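L-tyrosine isonitrile synthase (Pseudomonas aeruginosa, PDB 3E59) builds the isonitrile group on L-tyrosine, a step in paerucumarin synthesis, with C2 of ribulose 5-phosphate supplying the carbon. Local coordinates at residues E38-I50 with I252-F266. Sequence-based numbering, arbitrary orientation.
Sequences EIRRIEQVQLPRI and IRLSIHPQPADSLKF. With PO4 (phosphate ion), chain E.
With CG of Gln46 anti to the carbonyl carbon, a bend at chi2 (-63°) turns the amide towards the loop at Leu264, while in Ile252 a chi2 of -50° sets CD1 against the backbone of Arg49 and Ile50. The Gln46 pair illustrates how one buried amide can join a helix to a loop backbone. NE2 of Gln46 gives an almost straight bond (173°) to O of Leu264 at 2.9 Å; the acceptor lies in the amide plane, yet the donor stands above the Leu264 carbonyl plane. A water donates to OE1 of Gln46 and O of Leu264 and accepts from N of Arg253, so both ends of the amide are held. Nearby, the Leu264 side chain crosses Arg49 at about a right angle, CD2 over one guanidinium face, and NH2 of Arg49 reaches the carbonyls of Pro249 and Ala251. Towards the start of 38-50, Ala261 CB sits 3.4 Å from O of Glu38 and covers a face of the Arg41 guanidinium, whose NE forms a salt bridge with OD1 of Asp262 (3.4 Å). Ile42 CG2 meets the Phe266 ring at its edge. Away from the helix contact, strand 252-255 and the following loop, with Lys265, hold a phosphate, probably from crystallisation, consistent with an anion-binding site. Helix 35-55 thus lies by outermost strand 265-267 and its neighbour 252-255 in a parallel sheet of Rossmann-like strand order, 3-2-1-4-5.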
loop_
_atom_site.group_PDB
_atom_site.type_symbol
_atom_site.label_atom_id
_atom_site.label_comp_id
_atom_site.label_asym_id
_atom_site.label_seq_id
_atom_site.Cartn_x
_atom_site.Cartn_y
_atom_site.Cartn_z
ATOM N N GLU A 38 -5.115 -20.011 8.561
ATOM C CA GLU A 38 -5.053 -18.556 8.392
ATOM C C GLU A 38 -6.429 -17.971 8.115
ATOM O O GLU A 38 -6.791 -16.950 8.694
ATOM C CB GLU A 38 -4.099 -18.174 7.266
ATOM C CG GLU A 38 -2.628 -18.270 7.627
ATOM C CD GLU A 38 -1.733 -18.122 6.419
ATOM O OE1 GLU A 38 -2.225 -17.680 5.361
ATOM O OE2 GLU A 38 -0.532 -18.448 6.519
ATOM N N ILE A 39 -7.187 -18.632 7.241
ATOM C CA ILE A 39 -8.532 -18.196 6.863
ATOM C C ILE A 39 -9.488 -18.228 8.061
ATOM O O ILE A 39 -10.267 -17.292 8.262
ATOM C CB ILE A 39 -9.090 -19.027 5.675
ATOM C CG1 ILE A 39 -8.290 -18.741 4.395
ATOM C CG2 ILE A 39 -10.578 -18.737 5.443
ATOM C CD1 ILE A 39 -8.403 -19.844 3.310
ATOM N N ARG A 40 -9.414 -19.297 8.849
ATOM C CA ARG A 40 -10.216 -19.428 10.060
ATOM C C ARG A 40 -10.025 -18.230 11.016
ATOM O O ARG A 40 -11.002 -17.628 11.470
ATOM C CB ARG A 40 -9.924 -20.758 10.770
ATOM N N ARG A 41 -8.776 -17.859 11.300
ATOM C CA ARG A 41 -8.567 -16.733 12.204
ATOM C C ARG A 41 -8.841 -15.367 11.563
ATOM O O ARG A 41 -9.191 -14.412 12.258
ATOM C CB ARG A 41 -7.239 -16.808 12.975
ATOM C CG ARG A 41 -6.024 -17.275 12.222
ATOM C CD ARG A 41 -5.024 -17.915 13.194
ATOM N NE ARG A 41 -3.662 -17.414 12.985
ATOM C CZ ARG A 41 -2.741 -17.987 12.206
ATOM N NH1 ARG A 41 -3.005 -19.114 11.543
ATOM N NH2 ARG A 41 -1.540 -17.436 12.099
ATOM N N ILE A 42 -8.742 -15.299 10.239
ATOM C CA ILE A 42 -9.190 -14.112 9.499
ATOM C C ILE A 42 -10.705 -13.908 9.656
ATOM O O ILE A 42 -11.156 -12.787 9.915
ATOM C CB ILE A 42 -8.762 -14.147 8.001
ATOM C CG1 ILE A 42 -7.268 -13.868 7.877
ATOM C CG2 ILE A 42 -9.538 -13.118 7.182
ATOM C CD1 ILE A 42 -6.676 -14.310 6.563
ATOM N N GLU A 43 -11.468 -14.992 9.531
ATOM C CA GLU A 43 -12.928 -14.964 9.687
ATOM C C GLU A 43 -13.361 -14.432 11.048
ATOM O O GLU A 43 -14.303 -13.653 11.145
ATOM C CB GLU A 43 -13.515 -16.362 9.493
ATOM C CG GLU A 43 -13.755 -16.755 8.052
ATOM C CD GLU A 43 -14.819 -17.852 7.909
ATOM O OE1 GLU A 43 -15.264 -18.093 6.759
ATOM O OE2 GLU A 43 -15.224 -18.453 8.943
ATOM N N GLN A 44 -12.660 -14.861 12.095
ATOM C CA GLN A 44 -12.941 -14.423 13.463
ATOM C C GLN A 44 -12.784 -12.909 13.618
ATOM O O GLN A 44 -13.605 -12.252 14.263
ATOM C CB GLN A 44 -12.010 -15.132 14.445
ATOM C CG GLN A 44 -12.147 -16.642 14.463
ATOM C CD GLN A 44 -11.293 -17.298 15.535
ATOM O OE1 GLN A 44 -10.434 -16.657 16.164
ATOM N NE2 GLN A 44 -11.532 -18.586 15.759
ATOM N N VAL A 45 -11.734 -12.362 13.010
ATOM C CA VAL A 45 -11.429 -10.936 13.131
ATOM C C VAL A 45 -12.308 -10.072 12.215
ATOM O O VAL A 45 -12.901 -9.094 12.659
ATOM C CB VAL A 45 -9.922 -10.649 12.872
ATOM C CG1 VAL A 45 -9.622 -9.153 12.954
ATOM C CG2 VAL A 45 -9.058 -11.416 13.855
ATOM N N GLN A 46 -12.410 -10.453 10.948
ATOM C CA GLN A 46 -12.963 -9.563 9.933
ATOM C C GLN A 46 -14.474 -9.590 9.844
ATOM O O GLN A 46 -15.086 -8.552 9.590
ATOM C CB GLN A 46 -12.347 -9.850 8.557
ATOM C CG GLN A 46 -10.809 -9.688 8.502
ATOM C CD GLN A 46 -10.321 -8.258 8.789
ATOM O OE1 GLN A 46 -11.078 -7.287 8.684
ATOM N NE2 GLN A 46 -9.038 -8.134 9.142
ATOM N N LEU A 47 -15.066 -10.768 10.042
ATOM C CA LEU A 47 -16.513 -10.964 9.837
ATOM C C LEU A 47 -17.462 -10.086 10.677
ATOM O O LEU A 47 -18.403 -9.511 10.132
ATOM C CB LEU A 47 -16.928 -12.451 9.918
ATOM C CG LEU A 47 -16.717 -13.309 8.657
ATOM C CD1 LEU A 47 -17.478 -14.623 8.731
ATOM C CD2 LEU A 47 -17.141 -12.550 7.406
ATOM N N PRO A 48 -17.232 -9.982 12.002
ATOM C CA PRO A 48 -18.122 -9.062 12.727
ATOM C C PRO A 48 -17.900 -7.594 12.340
ATOM O O PRO A 48 -18.829 -6.800 12.451
ATOM C CB PRO A 48 -17.781 -9.303 14.197
ATOM C CG PRO A 48 -16.465 -9.963 14.211
ATOM C CD PRO A 48 -16.246 -10.631 12.887
ATOM N N ARG A 49 -16.693 -7.251 11.869
ATOM C CA ARG A 49 -16.369 -5.877 11.448
ATOM C C ARG A 49 -17.134 -5.480 10.175
ATOM O O ARG A 49 -17.687 -4.376 10.094
ATOM C CB ARG A 49 -14.852 -5.686 11.261
ATOM C CG ARG A 49 -14.037 -5.761 12.549
ATOM C CD ARG A 49 -12.546 -5.481 12.307
ATOM N NE ARG A 49 -12.280 -4.087 11.933
ATOM C CZ ARG A 49 -12.354 -3.049 12.768
ATOM N NH1 ARG A 49 -12.690 -3.222 14.042
ATOM N NH2 ARG A 49 -12.097 -1.830 12.326
ATOM N N ILE A 50 -17.156 -6.390 9.197
ATOM C CA ILE A 50 -17.938 -6.223 7.971
ATOM C C ILE A 50 -19.423 -6.233 8.318
ATOM O O ILE A 50 -20.190 -5.406 7.823
ATOM C CB ILE A 50 -17.649 -7.352 6.940
ATOM C CG1 ILE A 50 -16.197 -7.289 6.448
ATOM C CG2 ILE A 50 -18.637 -7.296 5.766
ATOM C CD1 ILE A 50 -15.722 -8.558 5.786
ATOM N N ILE A 252 -12.992 -1.383 7.601
ATOM C CA ILE A 252 -12.179 -2.568 7.378
ATOM C C ILE A 252 -10.818 -2.065 6.946
ATOM O O ILE A 252 -10.706 -1.264 6.015
ATOM C CB ILE A 252 -12.787 -3.523 6.297
ATOM C CG1 ILE A 252 -14.292 -3.775 6.525
ATOM C CG2 ILE A 252 -11.986 -4.832 6.191
ATOM C CD1 ILE A 252 -14.677 -4.193 7.921
ATOM N N ARG A 253 -9.790 -2.523 7.649
ATOM C CA ARG A 253 -8.439 -2.051 7.454
ATOM C C ARG A 253 -7.667 -2.892 6.405
ATOM O O ARG A 253 -7.218 -4.020 6.685
ATOM C CB ARG A 253 -7.731 -2.039 8.816
ATOM C CG ARG A 253 -6.281 -1.546 8.819
ATOM C CD ARG A 253 -6.091 -0.086 8.324
ATOM N NE ARG A 253 -4.835 0.425 8.877
ATOM C CZ ARG A 253 -3.635 0.083 8.422
ATOM N NH1 ARG A 253 -3.531 -0.740 7.387
ATOM N NH2 ARG A 253 -2.546 0.548 9.005
ATOM N N LEU A 254 -7.523 -2.343 5.199
ATOM C CA LEU A 254 -6.711 -2.991 4.172
ATOM C C LEU A 254 -5.264 -2.549 4.290
ATOM O O LEU A 254 -4.956 -1.577 4.979
ATOM C CB LEU A 254 -7.237 -2.713 2.768
ATOM C CG LEU A 254 -8.695 -3.041 2.424
ATOM C CD1 LEU A 254 -8.998 -2.476 1.057
ATOM C CD2 LEU A 254 -9.000 -4.550 2.475
ATOM N N SER A 255 -4.378 -3.277 3.611
ATOM C CA SER A 255 -2.935 -3.025 3.665
ATOM C C SER A 255 -2.330 -3.479 2.350
ATOM O O SER A 255 -2.933 -4.273 1.632
ATOM C CB SER A 255 -2.312 -3.797 4.832
ATOM O OG SER A 255 -0.951 -3.453 5.027
ATOM N N ILE A 256 -1.153 -2.951 2.025
ATOM C CA ILE A 256 -0.383 -3.443 0.884
ATOM C C ILE A 256 0.827 -4.259 1.320
ATOM O O ILE A 256 1.709 -4.573 0.497
ATOM C CB ILE A 256 -0.002 -2.307 -0.154
ATOM C CG1 ILE A 256 0.508 -1.032 0.526
ATOM C CG2 ILE A 256 -1.200 -1.977 -0.998
ATOM C CD1 ILE A 256 1.915 -1.129 1.047
ATOM N N HIS A 257 0.860 -4.583 2.621
ATOM C CA HIS A 257 1.766 -5.585 3.177
ATOM C C HIS A 257 1.008 -6.847 3.557
ATOM O O HIS A 257 -0.144 -6.765 3.967
ATOM C CB HIS A 257 2.452 -5.091 4.446
ATOM C CG HIS A 257 3.124 -3.777 4.297
ATOM N ND1 HIS A 257 2.962 -2.761 5.212
ATOM C CD2 HIS A 257 3.964 -3.304 3.342
ATOM C CE1 HIS A 257 3.679 -1.717 4.829
ATOM N NE2 HIS A 257 4.299 -2.024 3.701
ATOM N N PRO A 258 1.661 -8.020 3.430
ATOM C CA PRO A 258 1.123 -9.255 4.032
ATOM C C PRO A 258 0.927 -9.008 5.525
ATOM O O PRO A 258 1.729 -8.294 6.128
ATOM C CB PRO A 258 2.251 -10.275 3.840
ATOM C CG PRO A 258 3.085 -9.737 2.750
ATOM C CD PRO A 258 2.930 -8.247 2.714
ATOM N N GLN A 259 -0.125 -9.583 6.104
ATOM C CA GLN A 259 -0.465 -9.335 7.495
ATOM C C GLN A 259 -0.715 -10.638 8.250
ATOM O O GLN A 259 -1.211 -11.614 7.654
ATOM C CB GLN A 259 -1.694 -8.406 7.598
ATOM C CG GLN A 259 -1.482 -6.964 7.066
ATOM C CD GLN A 259 -0.510 -6.117 7.893
ATOM O OE1 GLN A 259 -0.200 -6.444 9.046
ATOM N NE2 GLN A 259 -0.029 -5.008 7.302
ATOM N N PRO A 260 -0.398 -10.658 9.572
ATOM C CA PRO A 260 -0.768 -11.821 10.392
ATOM C C PRO A 260 -2.277 -12.064 10.269
ATOM O O PRO A 260 -3.036 -11.116 10.109
ATOM C CB PRO A 260 -0.398 -11.392 11.828
ATOM C CG PRO A 260 0.596 -10.263 11.677
ATOM C CD PRO A 260 0.284 -9.600 10.352
ATOM N N ALA A 261 -2.693 -13.327 10.313
ATOM C CA ALA A 261 -4.091 -13.706 10.145
ATOM C C ALA A 261 -4.997 -13.233 11.297
ATOM O O ALA A 261 -6.209 -13.112 11.121
ATOM C CB ALA A 261 -4.189 -15.194 9.980
ATOM N N ASP A 262 -4.403 -12.976 12.466
ATOM C CA ASP A 262 -5.117 -12.473 13.650
ATOM C C ASP A 262 -5.220 -10.952 13.664
ATOM O O ASP A 262 -5.839 -10.375 14.556
ATOM C CB ASP A 262 -4.389 -12.891 14.924
ATOM C CG ASP A 262 -4.383 -14.376 15.132
ATOM O OD1 ASP A 262 -5.328 -15.053 14.681
ATOM O OD2 ASP A 262 -3.433 -14.873 15.770
ATOM N N SER A 263 -4.582 -10.309 12.694
ATOM C CA SER A 263 -4.516 -8.850 12.635
ATOM C C SER A 263 -5.820 -8.223 12.127
ATOM O O SER A 263 -6.562 -8.841 11.365
ATOM C CB SER A 263 -3.356 -8.420 11.742
ATOM O OG SER A 263 -3.262 -7.010 11.659
ATOM N N LEU A 264 -6.079 -6.989 12.561
ATOM C CA LEU A 264 -7.158 -6.159 12.001
ATOM C C LEU A 264 -6.833 -5.809 10.553
ATOM O O LEU A 264 -7.719 -5.627 9.708
ATOM C CB LEU A 264 -7.304 -4.876 12.816
ATOM C CG LEU A 264 -7.988 -4.932 14.182
ATOM C CD1 LEU A 264 -7.749 -3.635 14.963
ATOM C CD2 LEU A 264 -9.476 -5.188 14.008
ATOM N N LYS A 265 -5.539 -5.732 10.274
ATOM C CA LYS A 265 -5.062 -5.386 8.950
ATOM C C LYS A 265 -5.171 -6.588 8.016
ATOM O O LYS A 265 -4.871 -7.736 8.403
ATOM C CB LYS A 265 -3.630 -4.863 9.015
ATOM C CG LYS A 265 -3.377 -3.758 10.051
ATOM C CD LYS A 265 -1.920 -3.379 10.002
ATOM C CE LYS A 265 -1.440 -2.740 11.261
ATOM N NZ LYS A 265 -0.006 -2.335 11.082
ATOM N N PHE A 266 -5.620 -6.313 6.791
ATOM C CA PHE A 266 -5.823 -7.342 5.780
ATOM C C PHE A 266 -5.051 -6.982 4.504
ATOM O O PHE A 266 -5.414 -6.039 3.801
ATOM C CB PHE A 266 -7.314 -7.474 5.479
ATOM C CG PHE A 266 -7.645 -8.565 4.481
ATOM C CD1 PHE A 266 -7.503 -8.346 3.108
ATOM C CD2 PHE A 266 -8.121 -9.803 4.917
ATOM C CE1 PHE A 266 -7.813 -9.337 2.183
ATOM C CE2 PHE A 266 -8.438 -10.802 4.007
ATOM C CZ PHE A 266 -8.281 -10.573 2.635
HETATM P P PO4 E . 0.528 -1.045 7.457
HETATM O O1 PO4 E . 1.351 -2.301 7.598
HETATM O O2 PO4 E . 1.429 0.050 6.914
HETATM O O3 PO4 E . -0.656 -1.322 6.505
HETATM O O4 PO4 E . 0.033 -0.593 8.804
HETATM O O HOH W 1 -10.261 -4.661 9.725
HETATM O O HOH W 2 -7.184 -11.000 9.769
#